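Local coordinates for protein SSD1 (Saccharomyces cerevisiae S288C, PDB 7AM1) that binds untranslated regions of mRNA and represses translation as a non-enzymatic member of the RNase II family, at residues D276-S279 with E280-F283; K591-F595 with G596-D600; A713-L716 with L717-T721; Q740-E743 with S744-D747. All coordinates share one frame; numbering follows the deposited sequence.

Contact 1. Residues D276-S279 with E280-F283; sequences DKYS and EKLF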
ATOM      1  N   ASP A 276     -14.998 -31.955  -0.727  1.00 75.76           N
ATOM      2  CA  ASP A 276     -15.679 -31.032   0.171  1.00 76.76           C
ATOM      3  C   ASP A 276     -14.984 -30.936   1.523  1.00 77.63           C
ATOM      4  O   ASP A 276     -15.136 -29.922   2.212  1.00 73.54           O
ATOM      5  CB  ASP A 276     -17.137 -31.457   0.363  1.00 78.29           C
ATOM      6  N   LYS A 277     -14.239 -31.969   1.924  1.00 85.49           N
ATOM      7  CA  LYS A 277     -13.513 -31.915   3.186  1.00 85.35           C
ATOM      8  C   LYS A 277     -12.380 -30.897   3.159  1.00 83.03           C
ATOM      9  O   LYS A 277     -11.968 -30.418   4.221  1.00 83.84           O
ATOM     10  CB  LYS A 277     -12.959 -33.299   3.530  1.00 87.55           C
ATOM     11  N   TYR A 278     -11.870 -30.555   1.975  1.00 79.03           N
ATOM     12  CA  TYR A 278     -10.761 -29.620   1.835  1.00 76.28           C
ATOM     13  C   TYR A 278     -11.219 -28.199   1.534  1.00 70.88           C
ATOM     14  O   TYR A 278     -10.379 -27.318   1.336  1.00 68.84           O
ATOM     15  CB  TYR A 278      -9.816 -30.092   0.723  1.00 79.71           C
ATOM     16  CG  TYR A 278      -9.085 -31.375   1.043  1.00 85.76           C
ATOM     17  CD1 TYR A 278      -9.681 -32.605   0.813  1.00 89.36           C
ATOM     18  CD2 TYR A 278      -7.801 -31.356   1.571  1.00 88.37           C
ATOM     19  CE1 TYR A 278      -9.023 -33.784   1.101  1.00 93.19           C
ATOM     20  CE2 TYR A 278      -7.132 -32.532   1.862  1.00 92.15           C
ATOM     21  CZ  TYR A 278      -7.750 -33.743   1.625  1.00 95.06           C
ATOM     22  OH  TYR A 278      -7.095 -34.918   1.910  1.00 98.98           O
ATOM     23  N   SER A 279     -12.531 -27.958   1.499  1.00 68.65           N
ATOM     24  CA  SER A 279     -13.052 -26.659   1.094  1.00 65.80           C
ATOM     25  C   SER A 279     -12.562 -25.526   1.987  1.00 65.28           C
ATOM     26  O   SER A 279     -12.544 -24.372   1.543  1.00 63.37           O
ATOM     27  CB  SER A 279     -14.583 -26.693   1.089  1.00 64.43           C
ATOM     28  OG  SER A 279     -15.095 -26.902   2.394  1.00 64.08           O
ATOM     29  N   GLU A 280     -12.177 -25.818   3.231  1.00 66.81           N
ATOM     30  CA  GLU A 280     -11.735 -24.789   4.164  1.00 65.79           C
ATOM     31  C   GLU A 280     -10.224 -24.825   4.376  1.00 61.67           C
ATOM     32  O   GLU A 280      -9.725 -24.312   5.383  1.00 60.75           O
ATOM     33  CB  GLU A 280     -12.462 -24.947   5.502  1.00 70.15           C
ATOM     34  CG  GLU A 280     -13.979 -24.764   5.403  1.00 73.48           C
ATOM     35  CD  GLU A 280     -14.446 -23.338   5.631  1.00 75.36           C
ATOM     36  OE1 GLU A 280     -14.234 -22.796   6.736  1.00 76.54           O
ATOM     37  OE2 GLU A 280     -15.040 -22.762   4.696  1.00 75.64           O
ATOM     38  N   LYS A 281      -9.487 -25.431   3.447  1.00 58.42           N
ATOM     39  CA  LYS A 281      -8.037 -25.509   3.523  1.00 56.54           C
ATOM     40  C   LYS A 281      -7.415 -24.517   2.548  1.00 53.26           C
ATOM     41  O   LYS A 281      -7.954 -24.275   1.462  1.00 51.17           O
ATOM     42  CB  LYS A 281      -7.541 -26.921   3.205  1.00 59.00           C
ATOM     43  CG  LYS A 281      -7.954 -27.978   4.225  1.00 62.17           C
ATOM     44  CD  LYS A 281      -7.272 -27.786   5.571  1.00 63.29           C
ATOM     45  CE  LYS A 281      -7.645 -28.902   6.540  1.00 65.12           C
ATOM     46  NZ  LYS A 281      -6.689 -29.012   7.675  1.00 65.89           N
ATOM     47  N   LEU A 282      -6.288 -23.939   2.940  1.00 54.23           N
ATOM     48  CA  LEU A 282      -5.547 -23.025   2.084  1.00 54.21           C
ATOM     49  C   LEU A 282      -4.382 -23.770   1.450  1.00 52.27           C
ATOM     50  O   LEU A 282      -3.634 -24.469   2.143  1.00 54.32           O
ATOM     51  CB  LEU A 282      -5.041 -21.820   2.875  1.00 57.07           C
ATOM     52  CG  LEU A 282      -6.037 -20.669   3.042  1.00 59.78           C
ATOM     53  CD1 LEU A 282      -5.410 -19.542   3.848  1.00 60.57           C
ATOM     54  CD2 LEU A 282      -6.524 -20.147   1.695  1.00 59.94           C
ATOM     55  N   PHE A 283      -4.249 -23.640   0.135  1.00 48.03           N
ATOM     56  CA  PHE A 283      -3.121 -24.191  -0.595  1.00 46.77           C
ATOM     57  C   PHE A 283      -2.353 -23.063  -1.271  1.00 44.16           C
ATOM     58  O   PHE A 283      -2.863 -21.955  -1.455  1.00 41.51           O
ATOM     59  CB  PHE A 283      -3.585 -25.204  -1.646  1.00 48.78           C
ATOM     60  CG  PHE A 283      -4.283 -26.404  -1.067  1.00 51.36           C
ATOM     61  CD1 PHE A 283      -5.647 -26.373  -0.837  1.00 51.06           C
ATOM     62  CD2 PHE A 283      -3.585 -27.557  -0.753  1.00 54.40           C
ATOM     63  CE1 PHE A 283      -6.305 -27.470  -0.309  1.00 52.62           C
ATOM     64  CE2 PHE A 283      -4.240 -28.659  -0.225  1.00 56.11           C
ATOM     65  CZ  PHE A 283      -5.600 -28.611  -0.001  1.00 55.05           C
TER
HETATM   66  O   HOH W   1      -9.262 -25.658  -0.538  1.00 42.77           O

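Contact 2. Residues K591-F595 with G596-D600; sequences KIQNF and GYNFD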
ATOM      1  N   LYS A 591     -13.270  15.963  -9.477  1.00 50.90           N
ATOM      2  CA  LYS A 591     -13.798  15.653  -8.153  1.00 50.26           C
ATOM      3  C   LYS A 591     -13.598  16.823  -7.195  1.00 51.23           C
ATOM      4  O   LYS A 591     -14.549  17.285  -6.553  1.00 51.28           O
ATOM      5  CB  LYS A 591     -13.135  14.387  -7.608  1.00 48.55           C
ATOM      6  CG  LYS A 591     -13.560  13.105  -8.309  1.00 49.29           C
ATOM      7  CD  LYS A 591     -12.681  11.932  -7.896  1.00 48.91           C
ATOM      8  CE  LYS A 591     -13.087  10.650  -8.604  1.00 49.05           C
ATOM      9  NZ  LYS A 591     -12.266   9.488  -8.155  1.00 47.95           N
ATOM     10  N   ILE A 592     -12.363  17.318  -7.081  1.00 52.27           N
ATOM     11  CA  ILE A 592     -12.098  18.378  -6.114  1.00 51.46           C
ATOM     12  C   ILE A 592     -12.792  19.670  -6.524  1.00 49.80           C
ATOM     13  O   ILE A 592     -13.121  20.506  -5.670  1.00 50.92           O
ATOM     14  CB  ILE A 592     -10.583  18.586  -5.935  1.00 52.67           C
ATOM     15  CG1 ILE A 592      -9.938  19.072  -7.231  1.00 54.57           C
ATOM     16  CG2 ILE A 592      -9.938  17.291  -5.476  1.00 51.30           C
ATOM     17  CD1 ILE A 592      -8.489  19.472  -7.065  1.00 55.29           C
ATOM     18  N   GLN A 593     -13.015  19.870  -7.823  1.00 45.03           N
ATOM     19  CA  GLN A 593     -13.764  21.042  -8.259  1.00 48.47           C
ATOM     20  C   GLN A 593     -15.231  20.923  -7.866  1.00 50.74           C
ATOM     21  O   GLN A 593     -15.849  21.908  -7.444  1.00 49.18           O
ATOM     22  CB  GLN A 593     -13.600  21.234  -9.765  1.00 51.80           C
ATOM     23  CG  GLN A 593     -12.249  21.825 -10.144  1.00 56.85           C
ATOM     24  CD  GLN A 593     -12.131  22.138 -11.623  1.00 62.68           C
ATOM     25  OE1 GLN A 593     -12.829  21.553 -12.452  1.00 65.47           O
ATOM     26  NE2 GLN A 593     -11.255  23.078 -11.959  1.00 64.28           N
ATOM     27  N   ASN A 594     -15.805  19.723  -7.982  1.00 57.55           N
ATOM     28  CA  ASN A 594     -17.148  19.507  -7.461  1.00 61.68           C
ATOM     29  C   ASN A 594     -17.194  19.798  -5.966  1.00 61.67           C
ATOM     30  O   ASN A 594     -18.184  20.338  -5.459  1.00 64.80           O
ATOM     31  CB  ASN A 594     -17.609  18.076  -7.740  1.00 62.15           C
ATOM     32  CG  ASN A 594     -17.805  17.802  -9.219  1.00 63.24           C
ATOM     33  OD1 ASN A 594     -17.939  18.726 -10.022  1.00 64.88           O
ATOM     34  ND2 ASN A 594     -17.847  16.524  -9.584  1.00 62.30           N
ATOM     35  N   PHE A 595     -16.120  19.459  -5.245  1.00 56.95           N
ATOM     36  CA  PHE A 595     -16.042  19.777  -3.826  1.00 54.97           C
ATOM     37  C   PHE A 595     -15.974  21.281  -3.578  1.00 57.23           C
ATOM     38  O   PHE A 595     -16.277  21.727  -2.466  1.00 59.35           O
ATOM     39  CB  PHE A 595     -14.815  19.115  -3.187  1.00 51.09           C
ATOM     40  CG  PHE A 595     -14.859  17.608  -3.165  1.00 47.74           C
ATOM     41  CD1 PHE A 595     -16.051  16.917  -3.322  1.00 47.60           C
ATOM     42  CD2 PHE A 595     -13.695  16.883  -2.964  1.00 44.82           C
ATOM     43  CE1 PHE A 595     -16.077  15.535  -3.288  1.00 45.92           C
ATOM     44  CE2 PHE A 595     -13.715  15.505  -2.932  1.00 43.60           C
ATOM     45  CZ  PHE A 595     -14.907  14.829  -3.093  1.00 44.25           C
ATOM     46  N   GLY A 596     -15.588  22.066  -4.583  1.00 56.11           N
ATOM     47  CA  GLY A 596     -15.437  23.501  -4.439  1.00 57.66           C
ATOM     48  C   GLY A 596     -14.007  23.989  -4.376  1.00 59.43           C
ATOM     49  O   GLY A 596     -13.792  25.194  -4.193  1.00 59.43           O
ATOM     50  N   TYR A 597     -13.025  23.107  -4.524  1.00 63.45           N
ATOM     51  CA  TYR A 597     -11.618  23.486  -4.531  1.00 67.10           C
ATOM     52  C   TYR A 597     -11.141  23.603  -5.973  1.00 71.46           C
ATOM     53  O   TYR A 597     -11.280  22.658  -6.755  1.00 70.53           O
ATOM     54  CB  TYR A 597     -10.771  22.457  -3.778  1.00 65.21           C
ATOM     55  CG  TYR A 597     -11.131  22.313  -2.317  1.00 64.79           C
ATOM     56  CD1 TYR A 597     -12.098  21.406  -1.904  1.00 65.14           C
ATOM     57  CD2 TYR A 597     -10.500  23.080  -1.351  1.00 64.28           C
ATOM     58  CE1 TYR A 597     -12.426  21.274  -0.568  1.00 65.28           C
ATOM     59  CE2 TYR A 597     -10.819  22.955  -0.017  1.00 64.35           C
ATOM     60  CZ  TYR A 597     -11.781  22.054   0.372  1.00 65.21           C
ATOM     61  OH  TYR A 597     -12.095  21.936   1.707  1.00 66.04           O
ATOM     62  N   ASN A 598     -10.579  24.759  -6.318  1.00 76.58           N
ATOM     63  CA  ASN A 598     -10.143  25.031  -7.683  1.00 79.77           C
ATOM     64  C   ASN A 598      -8.649  25.335  -7.740  1.00 76.00           C
ATOM     65  O   ASN A 598      -8.198  26.112  -8.583  1.00 78.73           O
ATOM     66  CB  ASN A 598     -10.947  26.185  -8.286  1.00 86.26           C
ATOM     67  CG  ASN A 598     -12.452  25.946  -8.233  1.00 89.70           C
ATOM     68  OD1 ASN A 598     -13.158  26.539  -7.415  1.00 91.18           O
ATOM     69  ND2 ASN A 598     -12.945  25.070  -9.103  1.00 90.60           N
ATOM     70  N   PHE A 599      -7.866  24.716  -6.859  1.00 68.50           N
ATOM     71  CA  PHE A 599      -6.437  24.981  -6.837  1.00 63.43           C
ATOM     72  C   PHE A 599      -5.743  24.273  -7.998  1.00 60.47           C
ATOM     73  O   PHE A 599      -6.284  23.354  -8.619  1.00 58.66           O
ATOM     74  CB  PHE A 599      -5.813  24.558  -5.502  1.00 61.14           C
ATOM     75  CG  PHE A 599      -6.028  23.114  -5.144  1.00 59.72           C
ATOM     76  CD1 PHE A 599      -5.300  22.111  -5.762  1.00 58.79           C
ATOM     77  CD2 PHE A 599      -6.936  22.763  -4.161  1.00 59.44           C
ATOM     78  CE1 PHE A 599      -5.491  20.787  -5.421  1.00 57.59           C
ATOM     79  CE2 PHE A 599      -7.129  21.441  -3.817  1.00 58.24           C
ATOM     80  CZ  PHE A 599      -6.406  20.452  -4.450  1.00 57.48           C
ATOM     81  N   ASP A 600      -4.519  24.714  -8.276  1.00 61.90           N
ATOM     82  CA  ASP A 600      -3.780  24.238  -9.437  1.00 64.67           C
ATOM     83  C   ASP A 600      -3.306  22.806  -9.221  1.00 62.19           C
ATOM     84  O   ASP A 600      -2.784  22.466  -8.154  1.00 61.44           O
ATOM     85  CB  ASP A 600      -2.588  25.161  -9.706  1.00 70.24           C
ATOM     86  CG  ASP A 600      -1.702  24.670 -10.839  1.00 75.13           C
ATOM     87  OD1 ASP A 600      -2.139  23.789 -11.611  1.00 76.55           O
ATOM     88  OD2 ASP A 600      -0.559  25.162 -10.951  1.00 77.31           O
TER

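Contact 3. Residues A713-L716 with L717-T721; sequences AIHL and LLCKT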
ATOM      1  N   ALA A 713      -2.143  -7.675   6.141  1.00 32.49           N
ATOM      2  CA  ALA A 713      -2.090  -8.056   7.547  1.00 33.15           C
ATOM      3  C   ALA A 713      -2.761  -7.007   8.428  1.00 33.64           C
ATOM      4  O   ALA A 713      -3.445  -7.350   9.400  1.00 34.73           O
ATOM      5  CB  ALA A 713      -0.636  -8.284   7.962  1.00 33.92           C
ATOM      6  N   ILE A 714      -2.588  -5.724   8.104  1.00 31.94           N
ATOM      7  CA  ILE A 714      -3.344  -4.684   8.797  1.00 32.76           C
ATOM      8  C   ILE A 714      -4.837  -4.932   8.642  1.00 33.66           C
ATOM      9  O   ILE A 714      -5.601  -4.895   9.614  1.00 34.66           O
ATOM     10  CB  ILE A 714      -2.965  -3.291   8.266  1.00 31.47           C
ATOM     11  CG1 ILE A 714      -1.528  -2.929   8.645  1.00 32.71           C
ATOM     12  CG2 ILE A 714      -3.949  -2.260   8.781  1.00 30.06           C
ATOM     13  CD1 ILE A 714      -1.011  -1.699   7.912  1.00 33.03           C
ATOM     14  N   HIS A 715      -5.277  -5.152   7.401  1.00 34.32           N
ATOM     15  CA  HIS A 715      -6.693  -5.342   7.122  1.00 33.31           C
ATOM     16  C   HIS A 715      -7.248  -6.506   7.920  1.00 32.68           C
ATOM     17  O   HIS A 715      -8.354  -6.429   8.467  1.00 31.72           O
ATOM     18  CB  HIS A 715      -6.882  -5.575   5.622  1.00 33.81           C
ATOM     19  CG  HIS A 715      -8.289  -5.895   5.224  1.00 34.58           C
ATOM     20  ND1 HIS A 715      -8.783  -7.182   5.223  1.00 35.92           N
ATOM     21  CD2 HIS A 715      -9.301  -5.102   4.802  1.00 34.46           C
ATOM     22  CE1 HIS A 715     -10.043  -7.166   4.825  1.00 35.35           C
ATOM     23  NE2 HIS A 715     -10.381  -5.916   4.562  1.00 35.13           N
ATOM     24  N   LEU A 716      -6.476  -7.586   8.015  1.00 34.47           N
ATOM     25  CA  LEU A 716      -6.909  -8.766   8.751  1.00 37.55           C
ATOM     26  C   LEU A 716      -7.131  -8.435  10.221  1.00 37.34           C
ATOM     27  O   LEU A 716      -8.189  -8.737  10.784  1.00 35.12           O
ATOM     28  CB  LEU A 716      -5.865  -9.869   8.577  1.00 39.76           C
ATOM     29  CG  LEU A 716      -6.071 -11.222   9.244  1.00 42.13           C
ATOM     30  CD1 LEU A 716      -7.306 -11.911   8.659  1.00 42.79           C
ATOM     31  CD2 LEU A 716      -4.825 -12.081   9.065  1.00 42.91           C
ATOM     32  N   LEU A 717      -6.143  -7.805  10.859  1.00 36.70           N
ATOM     33  CA  LEU A 717      -6.264  -7.481  12.275  1.00 36.62           C
ATOM     34  C   LEU A 717      -7.321  -6.416  12.522  1.00 36.84           C
ATOM     35  O   LEU A 717      -7.989  -6.438  13.562  1.00 37.98           O
ATOM     36  CB  LEU A 717      -4.915  -7.022  12.816  1.00 36.08           C
ATOM     37  CG  LEU A 717      -4.817  -6.757  14.316  1.00 36.66           C
ATOM     38  CD1 LEU A 717      -5.319  -7.946  15.117  1.00 38.25           C
ATOM     39  CD2 LEU A 717      -3.376  -6.413  14.687  1.00 36.40           C
ATOM     40  N   LEU A 718      -7.492  -5.484  11.581  1.00 36.07           N
ATOM     41  CA  LEU A 718      -8.518  -4.457  11.727  1.00 34.64           C
ATOM     42  C   LEU A 718      -9.916  -5.061  11.679  1.00 33.97           C
ATOM     43  O   LEU A 718     -10.803  -4.654  12.439  1.00 34.02           O
ATOM     44  CB  LEU A 718      -8.357  -3.402  10.634  1.00 36.21           C
ATOM     45  CG  LEU A 718      -9.406  -2.291  10.662  1.00 39.27           C
ATOM     46  CD1 LEU A 718      -9.370  -1.549  11.986  1.00 40.18           C
ATOM     47  CD2 LEU A 718      -9.199  -1.338   9.500  1.00 40.73           C
ATOM     48  N   CYS A 719     -10.136  -6.025  10.784  1.00 34.09           N
ATOM     49  CA  CYS A 719     -11.436  -6.682  10.715  1.00 34.85           C
ATOM     50  C   CYS A 719     -11.739  -7.419  12.012  1.00 33.49           C
ATOM     51  O   CYS A 719     -12.866  -7.374  12.515  1.00 35.19           O
ATOM     52  CB  CYS A 719     -11.470  -7.645   9.530  1.00 34.50           C
ATOM     53  SG  CYS A 719     -11.594  -6.832   7.938  1.00 36.93           S
ATOM     54  N   LYS A 720     -10.742  -8.112  12.562  1.00 35.30           N
ATOM     55  CA  LYS A 720     -10.905  -8.765  13.855  1.00 38.97           C
ATOM     56  C   LYS A 720     -11.234  -7.758  14.950  1.00 37.79           C
ATOM     57  O   LYS A 720     -12.060  -8.033  15.832  1.00 37.62           O
ATOM     58  CB  LYS A 720      -9.626  -9.529  14.183  1.00 45.23           C
ATOM     59  CG  LYS A 720      -9.614 -10.237  15.516  1.00 51.27           C
ATOM     60  CD  LYS A 720      -8.360 -11.095  15.608  1.00 56.61           C
ATOM     61  CE  LYS A 720      -7.830 -11.198  17.025  1.00 61.36           C
ATOM     62  NZ  LYS A 720      -6.342 -11.089  17.042  1.00 63.67           N
ATOM     63  N   THR A 721     -10.594  -6.586  14.910  1.00 33.39           N
ATOM     64  CA  THR A 721     -10.829  -5.556  15.916  1.00 33.79           C
ATOM     65  C   THR A 721     -12.222  -4.956  15.762  1.00 35.77           C
ATOM     66  O   THR A 721     -12.935  -4.751  16.753  1.00 35.26           O
ATOM     67  CB  THR A 721      -9.755  -4.468  15.801  1.00 32.83           C
ATOM     68  OG1 THR A 721      -8.455  -5.025  16.051  1.00 33.30           O
ATOM     69  CG2 THR A 721     -10.009  -3.364  16.793  1.00 32.64           C
TER

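Contact 4. Residues Q740-E743 with S744-D747; sequences QVYE and SSFD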
ATOM      1  N   GLN A 740     -17.692  10.214  -2.516  1.00 39.63           N
ATOM      2  CA  GLN A 740     -18.203  10.231  -3.878  1.00 41.07           C
ATOM      3  C   GLN A 740     -19.636   9.715  -3.873  1.00 42.67           C
ATOM      4  O   GLN A 740     -19.976   8.807  -3.110  1.00 40.67           O
ATOM      5  CB  GLN A 740     -17.348   9.370  -4.820  1.00 41.45           C
ATOM      6  CG  GLN A 740     -16.004   9.983  -5.224  1.00 42.82           C
ATOM      7  CD  GLN A 740     -16.157  11.199  -6.120  1.00 44.22           C
ATOM      8  OE1 GLN A 740     -16.372  11.080  -7.326  1.00 44.98           O
ATOM      9  NE2 GLN A 740     -16.058  12.377  -5.528  1.00 44.80           N
ATOM     10  N   VAL A 741     -20.462  10.283  -4.744  1.00 47.66           N
ATOM     11  CA  VAL A 741     -21.850   9.868  -4.900  1.00 50.06           C
ATOM     12  C   VAL A 741     -22.037   9.319  -6.306  1.00 48.27           C
ATOM     13  O   VAL A 741     -21.507   9.869  -7.278  1.00 49.85           O
ATOM     14  CB  VAL A 741     -22.823  11.034  -4.630  1.00 55.01           C
ATOM     15  CG1 VAL A 741     -24.251  10.615  -4.926  1.00 56.97           C
ATOM     16  CG2 VAL A 741     -22.707  11.491  -3.186  1.00 55.83           C
ATOM     17  N   TYR A 742     -22.782   8.224  -6.406  1.00 43.34           N
ATOM     18  CA  TYR A 742     -23.078   7.587  -7.678  1.00 43.40           C
ATOM     19  C   TYR A 742     -24.587   7.399  -7.796  1.00 46.11           C
ATOM     20  O   TYR A 742     -25.353   7.750  -6.894  1.00 44.79           O
ATOM     21  CB  TYR A 742     -22.343   6.248  -7.810  1.00 41.40           C
ATOM     22  CG  TYR A 742     -20.870   6.315  -7.467  1.00 42.07           C
ATOM     23  CD1 TYR A 742     -19.956   6.887  -8.343  1.00 43.39           C
ATOM     24  CD2 TYR A 742     -20.394   5.809  -6.264  1.00 41.67           C
ATOM     25  CE1 TYR A 742     -18.603   6.949  -8.031  1.00 43.42           C
ATOM     26  CE2 TYR A 742     -19.050   5.865  -5.943  1.00 41.28           C
ATOM     27  CZ  TYR A 742     -18.156   6.434  -6.830  1.00 42.10           C
ATOM     28  OH  TYR A 742     -16.817   6.492  -6.506  1.00 41.10           O
ATOM     29  N   GLU A 743     -25.007   6.827  -8.925  1.00 52.48           N
ATOM     30  CA  GLU A 743     -26.429   6.691  -9.220  1.00 57.23           C
ATOM     31  C   GLU A 743     -27.143   5.758  -8.245  1.00 53.73           C
ATOM     32  O   GLU A 743     -28.322   5.973  -7.937  1.00 55.87           O
ATOM     33  CB  GLU A 743     -26.601   6.204 -10.662  1.00 64.72           C
ATOM     34  CG  GLU A 743     -25.886   4.901 -10.972  1.00 70.17           C
ATOM     35  CD  GLU A 743     -26.282   4.334 -12.318  1.00 76.71           C
ATOM     36  OE1 GLU A 743     -26.985   5.040 -13.077  1.00 79.63           O
ATOM     37  OE2 GLU A 743     -25.892   3.183 -12.614  1.00 78.88           O
ATOM     38  N   SER A 744     -26.468   4.716  -7.754  1.00 46.62           N
ATOM     39  CA  SER A 744     -27.130   3.764  -6.866  1.00 43.33           C
ATOM     40  C   SER A 744     -26.215   3.339  -5.721  1.00 40.35           C
ATOM     41  O   SER A 744     -26.434   2.280  -5.121  1.00 39.19           O
ATOM     42  CB  SER A 744     -27.625   2.558  -7.686  1.00 43.86           C
ATOM     43  OG  SER A 744     -28.244   1.571  -6.879  1.00 44.15           O
ATOM     44  N   SER A 745     -25.223   4.154  -5.382  1.00 40.04           N
ATOM     45  CA  SER A 745     -24.265   3.835  -4.331  1.00 39.09           C
ATOM     46  C   SER A 745     -23.493   5.107  -4.023  1.00 38.04           C
ATOM     47  O   SER A 745     -23.632   6.121  -4.710  1.00 38.61           O
ATOM     48  CB  SER A 745     -23.319   2.707  -4.748  1.00 39.59           C
ATOM     49  OG  SER A 745     -22.574   3.061  -5.902  1.00 40.99           O
ATOM     50  N   PHE A 746     -22.687   5.047  -2.970  1.00 37.30           N
ATOM     51  CA  PHE A 746     -21.805   6.158  -2.652  1.00 37.98           C
ATOM     52  C   PHE A 746     -20.678   5.643  -1.773  1.00 36.38           C
ATOM     53  O   PHE A 746     -20.840   4.661  -1.043  1.00 33.42           O
ATOM     54  CB  PHE A 746     -22.553   7.315  -1.969  1.00 39.57           C
ATOM     55  CG  PHE A 746     -23.270   6.936  -0.692  1.00 39.56           C
ATOM     56  CD1 PHE A 746     -24.535   6.363  -0.729  1.00 39.43           C
ATOM     57  CD2 PHE A 746     -22.693   7.186   0.544  1.00 39.35           C
ATOM     58  CE1 PHE A 746     -25.205   6.031   0.442  1.00 39.01           C
ATOM     59  CE2 PHE A 746     -23.358   6.854   1.724  1.00 39.31           C
ATOM     60  CZ  PHE A 746     -24.618   6.274   1.668  1.00 39.23           C
ATOM     61  N   ASP A 747     -19.536   6.318  -1.858  1.00 38.67           N
ATOM     62  CA  ASP A 747     -18.357   5.954  -1.089  1.00 39.11           C
ATOM     63  C   ASP A 747     -18.268   6.806   0.169  1.00 38.71           C
ATOM     64  O   ASP A 747     -18.556   8.008   0.148  1.00 40.03           O
ATOM     65  CB  ASP A 747     -17.086   6.118  -1.928  1.00 39.93           C
ATOM     66  CG  ASP A 747     -17.085   5.231  -3.157  1.00 40.94           C
ATOM     67  OD1 ASP A 747     -17.804   4.207  -3.141  1.00 40.35           O
ATOM     68  OD2 ASP A 747     -16.367   5.554  -4.131  1.00 40.86           O
TER

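Contact 1. Residues D276-S279 with E280-F283
Y278 and K281 close a type I beta turn in which K281 N donates to Y278 O at 3.0 Å, arriving from above the carbonyl plane rather than within it. On the packed side of this turn the phenol ring of Y278 crosses the ring of F283 obliquely. CD2 of Y278 comes to the edge of the F283 ring, 3.9 Å from CZ, while CG of K281 lies 4.3 Å from the same CD2. A water sits 2.7 Å from Y278 O and 2.8 Å from K281 O, close to the plane of the F283 ring at its edge. The turn leads from a 3-10 segment into strand 281-289 of the second cold-shock domain, an OB-type fold, where this strand runs between strands 221-226 and 298-307. The K281 chain bends at chi2 (-68°), and its ammonium end leaves the turn for a salt bridge with D307. The outer side is looser. There S279 OG donates a hydrogen bond to D276 O at 3.0 Å, the E280 chain bends at chi2 and its OE1 forms a salt bridge with K807, and the side chains of D276 and K277 are not modelled beyond CB, consistent with disorder on this solvent side.

Contact 2. Residues K591-F595 with G596-D600
The turn from I592 to Y597 is a helix C-terminal cap, a Schellman motif that ends helix 582-595 in the RNB domain of the protein. Two backbone bonds define it: Y597 N donates to I592 O at 2.8 Å, and inside that loop G596 N donates to Q593 O at 2.9 Å. G596 reverses the chain with a positive phi of 106°, where a CB would be jammed against F595 O. Within the same motif Y597 O lies by the last helical turn and takes a CA-H...O contact from Q593 CA. The apolar side is built from two pairs. CD1 of I592, whose CG1 branch stands between the backbone N and the carbonyl carbon (chi1 64°), reaches CZ of F599 at 3.5 Å, the two side chains crossing at about a right angle. CB of F595 lies at the edge of the Y597 ring, 3.8 Å from CD1. On the outer side CG of Q593 rests 3.5 Å from ND2 of N598; an alanine in place of Q593 would probably leave the N598 amide with only a looser approach to CB, and freer to turn. Helix 617-629 packs on the inner side, with I623 against both I592 and Y597 and L626 against F595, and strand 732-741 reaches F595 through Q740.

Contact 3. Residues A713-L716 with L717-T721
H715 swings its ring trans to the main-chain nitrogen (chi1 175°), whereas C719, one turn later, holds SG opposite its carbonyl carbon (chi1 -74°), and the two torsions bring sulfur and imidazole together. SG lies over one face of the ring, 3.8 Å from the centroid and 24° off the normal, displaced toward the rim so that CE1 is its nearest ring atom at 3.5 Å. The ring is held from its far end as well, since NE2 is hydrogen-bonded to G186 O, which is likely to restrain its rotation. Beneath this pair runs regular helical bonding: L717 N to A713 O, L718 N to I714 O at 2.8 Å, C719 N to H715 O and K720 N to L716 O. Further along, L717 O is gripped twice by T721, whose N and OG1 both approach at 2.9 Å, from opposite faces of the carbonyl plane; the second bond satisfies a buried hydroxyl. L716 and L717 meet different neighbours: L716 packs on helix 311-321 and L717 on helix 834-842, where K720 also forms a salt bridge with E839. The sulfur-aromatic pair and the threonine hydroxyl bonded one turn back share the spacing of the unbroken i to i+4 backbone bonds, which are those of an alpha helix in mid-course, here a largely buried part of the long helix 689-725.

Contact 4. Residues Q740-E743 with S744-D747
Y742 OH donates to D747 OD2 at 2.6 Å, a short bond that meets the carboxylate from above its plane. Ring and carboxylate are turned 66° against each other, and CG of D747 lies in the plane of the ring, at its edge, with OD2 3.3 Å from CE2 of Y742. The backbone beneath is an antiparallel hairpin of strands 732-741 and 745-750, in the C-terminal DIS3L2-like part of the protein. Q740 and D747 form a hydrogen-bonded pair, D747 N donating to Q740 O at 2.8 Å, and nearer the turn Y742 N donates to S745 O, also at 2.8 Å. Between these bonds V741 and F746 make a non-hydrogen-bonded pair on the opposite face of the sheet, CG2 of V741 standing 4.4 Å from CB of F746, and both side chains pack on L778. With CG opposite the carbonyl carbon (chi1 -49°), the Y742 ring passes obliquely by S745 toward D747, its CD2 3.5 Å from S745 OG, which is itself hydrogen-bonded to D154 O. With a phenylalanine in place of Y742 the ring could remain, but D747 OD2 would probably lose a close donor and the carboxylate one restraint on its rotation. D747 OD1 forms a salt bridge with R758 on the adjacent strand 755-760; together the tyrosine hydroxyl and the arginine would probably favour a charged carboxylate at this buried position.

How the contacts relate
Contacts 2 and 4 meet directly: with centres 18 Å apart, Q740 of the hairpin lies against the end of helix 582-595, its OE1 3.6 Å from K591 CE and its NE2 3.6 Å from F595 CZ, joining the RNB domain to the C-terminal part. Contact 3 lies nearer the chain's centre. Its helix, 689-725, runs on in sequence toward the hairpin of contact 4, whose sheet also includes strand 903-908, which touches H715 and C719. Helix 311-321, on which contact 3 packs, belongs to the cold-shock domain of contact 1; the nearest atoms of contacts 1 and 3 are about 9 Å apart. Contacts 1 and 2, their centres 49 Å apart, lie on opposite sides of the chain's centre.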